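Local coordinates for protein tRNA (guanine-N(1)-)-methyltransferase (Corynebacterium diphtheriae, PDB 7KFF) that methylates N1 of guanine 37 in tRNA, probably using S-adenosyl-L-methionine, as a knotted SPOUT-family dimer, at residues A[228-240]-A[265-278]. Residues are numbered along the deposited sequence; the frame is centred on the assembly and turned at random.
Sequences SFSDGLLEGPSYT and WRREQSLKRTWEVR. With SAH (S-adenosyl-L-homocysteine), chain C.
L233 and L234 lie across S270 and T274 on helix 259-277, and two hydrogen bonds to side-chain hydroxyls tie the loop to the helix. T274 OG1 accepts a hydrogen bond from L234 N at 2.9 Å. S270 OG donates to L234 O at 2.6 Å, tilted 31° from the carbonyl plane. The T274 hydroxyl in turn donates to S270 O, which also accepts from T274 N on its other face. Both polar backbone atoms of L234 are thus held.

This is the tight part. L233 CB lies 3.1 Å from S270 OG, while L233 CD1 meets L271 CD2 at 3.8 Å. L234 has its CG anti to the carbonyl carbon (chi1 -56°), which lets CD1 meet V277 CB and R278 CG, just past the last helical turn. G236 brings the backbones closest, its CA 4.5 Å from S270 CA. A water there joins G236 N to R266 O. L282 of helix 279-283 also packs on L233.

The D231 end is looser and open to solvent. D231 OD2 reaches R267 NH1 in a 3.3 Å salt bridge, with the two planar groups turned 74° apart. L233 CD1 covers one face of that guanidinium, whose NH2 pairs with D291. Waters bridge D231 to R267 and to S270. At the other end, Y239 CE2 and W265 CH2 meet edge to edge at 3.9 Å, and a water links Y239 OH, weakly, to Q269 OE1.

R273 and R278 carry their charged ends to A144 and D193 of the second subunit. From the same loop, S228 N and OG hold the SAH carboxylate, at 2.7 Å from N to SAH O. The contact therefore joins the C-terminal helical domain to the cofactor site at the dimer interface, as in TrmD enzymes of the SPOUT class.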
loop_
_atom_site.group_PDB
_atom_site.type_symbol
_atom_site.label_atom_id
_atom_site.label_comp_id
_atom_site.label_asym_id
_atom_site.label_seq_id
_atom_site.Cartn_x
_atom_site.Cartn_y
_atom_site.Cartn_z
ATOM N N SER A 228 7.141 10.708 -9.507
ATOM C CA SER A 228 5.975 11.395 -8.966
ATOM C C SER A 228 6.279 11.916 -7.573
ATOM O O SER A 228 6.987 11.271 -6.795
ATOM C CB SER A 228 4.787 10.419 -8.896
ATOM O OG SER A 228 4.183 10.254 -10.171
ATOM N N PHE A 229 5.720 13.082 -7.254
ATOM C CA PHE A 229 5.828 13.784 -5.982
ATOM C C PHE A 229 7.155 14.512 -5.831
ATOM O O PHE A 229 7.291 15.302 -4.901
ATOM C CB PHE A 229 5.596 12.887 -4.748
ATOM C CG PHE A 229 4.431 11.972 -4.911
ATOM C CD1 PHE A 229 3.154 12.489 -4.986
ATOM C CD2 PHE A 229 4.609 10.597 -5.022
ATOM C CE1 PHE A 229 2.068 11.655 -5.165
ATOM C CE2 PHE A 229 3.539 9.767 -5.220
ATOM C CZ PHE A 229 2.263 10.302 -5.302
ATOM N N SER A 230 8.136 14.283 -6.709
ATOM C CA SER A 230 9.464 14.851 -6.500
ATOM C C SER A 230 9.406 16.371 -6.409
ATOM O O SER A 230 10.095 16.974 -5.579
ATOM C CB SER A 230 10.405 14.403 -7.621
ATOM O OG SER A 230 10.023 14.929 -8.883
ATOM N N ASP A 231 8.582 17.002 -7.249
ATOM C CA ASP A 231 8.398 18.448 -7.265
ATOM C C ASP A 231 7.002 18.848 -6.800
ATOM O O ASP A 231 6.527 19.944 -7.127
ATOM C CB ASP A 231 8.634 18.971 -8.681
ATOM C CG ASP A 231 7.732 18.293 -9.704
ATOM O OD1 ASP A 231 6.971 17.378 -9.310
ATOM O OD2 ASP A 231 7.786 18.675 -10.896
ATOM N N GLY A 232 6.330 17.977 -6.059
ATOM C CA GLY A 232 4.984 18.228 -5.602
ATOM C C GLY A 232 3.897 17.846 -6.576
ATOM O O GLY A 232 2.712 17.953 -6.229
ATOM N N LEU A 233 4.255 17.372 -7.768
ATOM C CA LEU A 233 3.297 17.072 -8.815
ATOM C C LEU A 233 3.335 15.587 -9.155
ATOM O O LEU A 233 4.334 14.894 -8.928
ATOM C CB LEU A 233 3.629 17.854 -10.092
ATOM C CG LEU A 233 3.601 19.376 -10.001
ATOM C CD1 LEU A 233 4.022 19.984 -11.337
ATOM C CD2 LEU A 233 2.241 19.877 -9.578
ATOM N N LEU A 234 2.230 15.117 -9.728
ATOM C CA LEU A 234 2.164 13.770 -10.280
ATOM C C LEU A 234 2.858 13.720 -11.637
ATOM O O LEU A 234 2.846 14.692 -12.384
ATOM C CB LEU A 234 0.706 13.355 -10.475
ATOM C CG LEU A 234 -0.178 13.427 -9.243
ATOM C CD1 LEU A 234 -1.609 12.999 -9.623
ATOM C CD2 LEU A 234 0.372 12.584 -8.120
ATOM N N GLU A 235 3.453 12.573 -11.964
ATOM C CA GLU A 235 4.041 12.423 -13.287
ATOM C C GLU A 235 2.951 12.300 -14.347
ATOM O O GLU A 235 1.886 11.726 -14.112
ATOM C CB GLU A 235 4.940 11.185 -13.355
ATOM C CG GLU A 235 6.334 11.372 -12.755
ATOM C CD GLU A 235 7.270 12.214 -13.619
ATOM O OE1 GLU A 235 8.100 12.950 -13.040
ATOM O OE2 GLU A 235 7.189 12.127 -14.870
ATOM N N GLY A 236 3.230 12.844 -15.528
ATOM C CA GLY A 236 2.344 12.711 -16.664
ATOM C C GLY A 236 2.527 11.383 -17.386
ATOM O O GLY A 236 3.293 10.492 -16.975
ATOM N N PRO A 237 1.795 11.235 -18.484
ATOM C CA PRO A 237 1.837 9.979 -19.245
ATOM C C PRO A 237 3.149 9.780 -19.986
ATOM O O PRO A 237 3.878 10.730 -20.297
ATOM C CB PRO A 237 0.683 10.119 -20.238
ATOM C CG PRO A 237 0.515 11.596 -20.389
ATOM C CD PRO A 237 0.819 12.187 -19.046
ATOM N N SER A 238 3.432 8.506 -20.270
ATOM C CA SER A 238 4.591 8.107 -21.052
ATOM C C SER A 238 4.148 7.316 -22.274
ATOM O O SER A 238 3.075 6.706 -22.286
ATOM C CB SER A 238 5.529 7.229 -20.236
ATOM O OG SER A 238 6.040 7.943 -19.124
ATOM N N TYR A 239 5.010 7.304 -23.290
ATOM C CA TYR A 239 4.713 6.661 -24.558
ATOM C C TYR A 239 5.969 6.012 -25.111
ATOM O O TYR A 239 7.078 6.495 -24.878
ATOM C CB TYR A 239 4.211 7.690 -25.589
ATOM C CG TYR A 239 2.997 8.457 -25.145
ATOM C CD1 TYR A 239 1.731 7.964 -25.390
ATOM C CD2 TYR A 239 3.111 9.648 -24.446
ATOM C CE1 TYR A 239 0.608 8.644 -24.966
ATOM C CE2 TYR A 239 1.988 10.343 -24.026
ATOM C CZ TYR A 239 0.746 9.837 -24.282
ATOM O OH TYR A 239 -0.374 10.504 -23.848
ATOM N N THR A 240 5.777 4.940 -25.885
ATOM C CA THR A 240 6.856 4.291 -26.635
ATOM C C THR A 240 6.343 3.913 -28.021
ATOM O O THR A 240 5.194 4.182 -28.374
ATOM C CB THR A 240 7.463 3.123 -25.832
ATOM O OG1 THR A 240 8.643 2.656 -26.503
ATOM C CG2 THR A 240 6.486 1.984 -25.682
ATOM N N TRP A 265 6.251 20.415 -22.492
ATOM C CA TRP A 265 5.135 19.481 -22.586
ATOM C C TRP A 265 5.085 18.579 -21.364
ATOM O O TRP A 265 4.012 18.340 -20.805
ATOM C CB TRP A 265 5.247 18.659 -23.876
ATOM C CG TRP A 265 4.186 17.581 -24.015
ATOM C CD1 TRP A 265 2.961 17.697 -24.610
ATOM C CD2 TRP A 265 4.275 16.232 -23.547
ATOM N NE1 TRP A 265 2.278 16.507 -24.535
ATOM C CE2 TRP A 265 3.068 15.589 -23.893
ATOM C CE3 TRP A 265 5.259 15.505 -22.875
ATOM C CZ2 TRP A 265 2.815 14.257 -23.581
ATOM C CZ3 TRP A 265 5.005 14.171 -22.567
ATOM C CH2 TRP A 265 3.792 13.570 -22.914
ATOM N N ARG A 266 6.239 18.077 -20.924
ATOM C CA ARG A 266 6.251 17.194 -19.766
ATOM C C ARG A 266 5.736 17.924 -18.531
ATOM O O ARG A 266 4.978 17.363 -17.741
ATOM C CB ARG A 266 7.658 16.657 -19.501
ATOM C CG ARG A 266 8.251 15.741 -20.570
ATOM C CD ARG A 266 9.366 14.916 -19.952
ATOM N NE ARG A 266 10.580 14.791 -20.756
ATOM C CZ ARG A 266 10.814 13.818 -21.634
ATOM N NH1 ARG A 266 11.962 13.789 -22.293
ATOM N NH2 ARG A 266 9.900 12.884 -21.869
ATOM N N ARG A 267 6.122 19.189 -18.364
ATOM C CA ARG A 267 5.638 19.968 -17.227
ATOM C C ARG A 267 4.130 20.187 -17.316
ATOM O O ARG A 267 3.405 19.998 -16.332
ATOM C CB ARG A 267 6.373 21.300 -17.164
ATOM C CG ARG A 267 5.877 22.239 -16.100
ATOM C CD ARG A 267 6.546 21.971 -14.800
ATOM N NE ARG A 267 6.104 22.894 -13.761
ATOM C CZ ARG A 267 6.352 22.711 -12.473
ATOM N NH1 ARG A 267 7.044 21.650 -12.082
ATOM N NH2 ARG A 267 5.900 23.578 -11.586
ATOM N N GLU A 268 3.641 20.581 -18.493
ATOM C CA GLU A 268 2.201 20.748 -18.669
ATOM C C GLU A 268 1.447 19.472 -18.321
ATOM O O GLU A 268 0.429 19.504 -17.622
ATOM C CB GLU A 268 1.893 21.179 -20.099
ATOM C CG GLU A 268 2.373 22.588 -20.424
ATOM C CD GLU A 268 2.209 22.944 -21.904
ATOM O OE1 GLU A 268 1.888 22.045 -22.720
ATOM O OE2 GLU A 268 2.410 24.113 -22.252
ATOM N N GLN A 269 1.928 18.338 -18.808
ATOM C CA GLN A 269 1.208 17.093 -18.578
ATOM C C GLN A 269 1.216 16.707 -17.109
ATOM O O GLN A 269 0.261 16.093 -16.630
ATOM C CB GLN A 269 1.823 15.988 -19.429
ATOM C CG GLN A 269 1.578 16.164 -20.910
ATOM C CD GLN A 269 0.106 16.086 -21.250
ATOM O OE1 GLN A 269 -0.568 15.116 -20.888
ATOM N NE2 GLN A 269 -0.401 17.088 -21.938
ATOM N N SER A 270 2.284 17.053 -16.392
ATOM C CA SER A 270 2.321 16.845 -14.950
ATOM C C SER A 270 1.336 17.766 -14.235
ATOM O O SER A 270 0.587 17.320 -13.352
ATOM C CB SER A 270 3.758 17.036 -14.476
ATOM O OG SER A 270 3.861 17.024 -13.084
ATOM N N LEU A 271 1.273 19.033 -14.641
ATOM C CA LEU A 271 0.265 19.929 -14.082
ATOM C C LEU A 271 -1.139 19.423 -14.386
ATOM O O LEU A 271 -2.024 19.469 -13.523
ATOM C CB LEU A 271 0.416 21.328 -14.667
ATOM C CG LEU A 271 1.664 22.092 -14.241
ATOM C CD1 LEU A 271 1.901 23.297 -15.128
ATOM C CD2 LEU A 271 1.534 22.516 -12.770
ATOM N N LYS A 272 -1.360 18.936 -15.613
ATOM C CA LYS A 272 -2.688 18.487 -16.019
ATOM C C LYS A 272 -3.108 17.253 -15.224
ATOM O O LYS A 272 -4.233 17.188 -14.715
ATOM C CB LYS A 272 -2.679 18.177 -17.518
ATOM C CG LYS A 272 -3.977 17.642 -18.079
ATOM C CD LYS A 272 -3.862 17.543 -19.608
ATOM C CE LYS A 272 -5.123 17.007 -20.263
ATOM N NZ LYS A 272 -5.078 15.533 -20.386
ATOM N N ARG A 273 -2.211 16.267 -15.094
ATOM C CA ARG A 273 -2.561 15.069 -14.341
ATOM C C ARG A 273 -2.840 15.436 -12.892
ATOM O O ARG A 273 -3.787 14.926 -12.287
ATOM C CB ARG A 273 -1.450 14.021 -14.432
ATOM C CG ARG A 273 -1.731 12.724 -13.643
ATOM C CD ARG A 273 -2.908 11.934 -14.198
ATOM N NE ARG A 273 -2.550 11.255 -15.442
ATOM C CZ ARG A 273 -2.072 10.016 -15.522
ATOM N NH1 ARG A 273 -1.772 9.506 -16.713
ATOM N NH2 ARG A 273 -1.910 9.277 -14.425
ATOM N N THR A 274 -2.033 16.336 -12.320
ATOM C CA THR A 274 -2.257 16.735 -10.929
ATOM C C THR A 274 -3.588 17.469 -10.782
ATOM O O THR A 274 -4.346 17.215 -9.839
ATOM C CB THR A 274 -1.089 17.599 -10.439
ATOM O OG1 THR A 274 0.152 16.908 -10.654
ATOM C CG2 THR A 274 -1.248 17.928 -8.955
ATOM N N TRP A 275 -3.892 18.374 -11.711
ATOM C CA TRP A 275 -5.176 19.055 -11.679
ATOM C C TRP A 275 -6.335 18.072 -11.795
ATOM O O TRP A 275 -7.336 18.206 -11.085
ATOM C CB TRP A 275 -5.238 20.071 -12.814
ATOM C CG TRP A 275 -6.551 20.760 -12.913
ATOM C CD1 TRP A 275 -7.015 21.767 -12.122
ATOM C CD2 TRP A 275 -7.588 20.478 -13.854
ATOM N NE1 TRP A 275 -8.274 22.141 -12.523
ATOM C CE2 TRP A 275 -8.650 21.362 -13.582
ATOM C CE3 TRP A 275 -7.719 19.569 -14.903
ATOM C CZ2 TRP A 275 -9.826 21.360 -14.321
ATOM C CZ3 TRP A 275 -8.891 19.569 -15.637
ATOM C CH2 TRP A 275 -9.929 20.456 -15.341
ATOM N N GLU A 276 -6.224 17.086 -12.693
ATOM C CA GLU A 276 -7.317 16.135 -12.891
ATOM C C GLU A 276 -7.575 15.301 -11.648
ATOM O O GLU A 276 -8.733 15.030 -11.291
ATOM C CB GLU A 276 -6.969 15.174 -14.032
ATOM C CG GLU A 276 -6.957 15.786 -15.407
ATOM C CD GLU A 276 -6.376 14.859 -16.469
ATOM O OE1 GLU A 276 -5.647 13.885 -16.131
ATOM O OE2 GLU A 276 -6.657 15.112 -17.656
ATOM N N VAL A 277 -6.507 14.835 -11.009
ATOM C CA VAL A 277 -6.595 13.771 -10.031
ATOM C C VAL A 277 -6.365 14.247 -8.604
ATOM O O VAL A 277 -6.963 13.694 -7.676
ATOM C CB VAL A 277 -5.569 12.675 -10.418
ATOM C CG1 VAL A 277 -5.593 11.549 -9.437
ATOM C CG2 VAL A 277 -5.809 12.162 -11.852
ATOM N N ARG A 278 -5.507 15.246 -8.406
ATOM C CA ARG A 278 -5.134 15.724 -7.069
ATOM C C ARG A 278 -5.061 17.243 -7.080
ATOM O O ARG A 278 -4.022 17.840 -6.762
ATOM C CB ARG A 278 -3.789 15.125 -6.653
ATOM C CG ARG A 278 -3.732 13.619 -6.564
ATOM C CD ARG A 278 -4.475 13.111 -5.355
ATOM N NE ARG A 278 -3.882 13.549 -4.100
ATOM C CZ ARG A 278 -2.808 13.006 -3.538
ATOM N NH1 ARG A 278 -2.181 11.997 -4.119
ATOM N NH2 ARG A 278 -2.344 13.460 -2.391
HETATM N N SAH C . 8.369 7.338 -13.015
HETATM C CA SAH C . 7.156 6.868 -12.377
HETATM C CB SAH C . 7.516 5.598 -11.637
HETATM C CG SAH C . 6.776 4.352 -12.087
HETATM S SD SAH C . 7.033 3.210 -10.743
HETATM C C SAH C . 6.556 7.845 -11.380
HETATM O O SAH C . 7.180 8.195 -10.381
HETATM O OXT SAH C . 5.417 8.279 -11.546
HETATM C "C5'" SAH C . 6.676 1.705 -11.639
HETATM C "C4'" SAH C . 5.283 1.155 -11.406
HETATM O "O4'" SAH C . 5.083 0.823 -10.034
HETATM C "C3'" SAH C . 4.096 2.059 -11.771
HETATM O "O3'" SAH C . 3.890 2.107 -13.136
HETATM C "C2'" SAH C . 2.977 1.390 -10.972
HETATM O "O2'" SAH C . 2.521 0.223 -11.611
HETATM C "C1'" SAH C . 3.712 0.991 -9.711
HETATM N N9 SAH C . 3.622 2.014 -8.654
HETATM C C8 SAH C . 4.638 2.806 -8.165
HETATM N N7 SAH C . 4.166 3.553 -7.149
HETATM C C5 SAH C . 2.846 3.260 -6.998
HETATM C C6 SAH C . 1.867 3.722 -6.128
HETATM N N6 SAH C . 2.080 4.666 -5.188
HETATM N N1 SAH C . 0.599 3.197 -6.236
HETATM C C2 SAH C . 0.324 2.228 -7.172
HETATM N N3 SAH C . 1.278 1.757 -8.023
HETATM C C4 SAH C . 2.508 2.278 -7.926
HETATM O O HOH W 1 6.935 22.229 -9.116
HETATM O O HOH W 2 6.883 17.664 -13.021
HETATM O O HOH W 3 5.070 14.531 -17.226
HETATM O O HOH W 4 -0.542 13.209 -23.647
#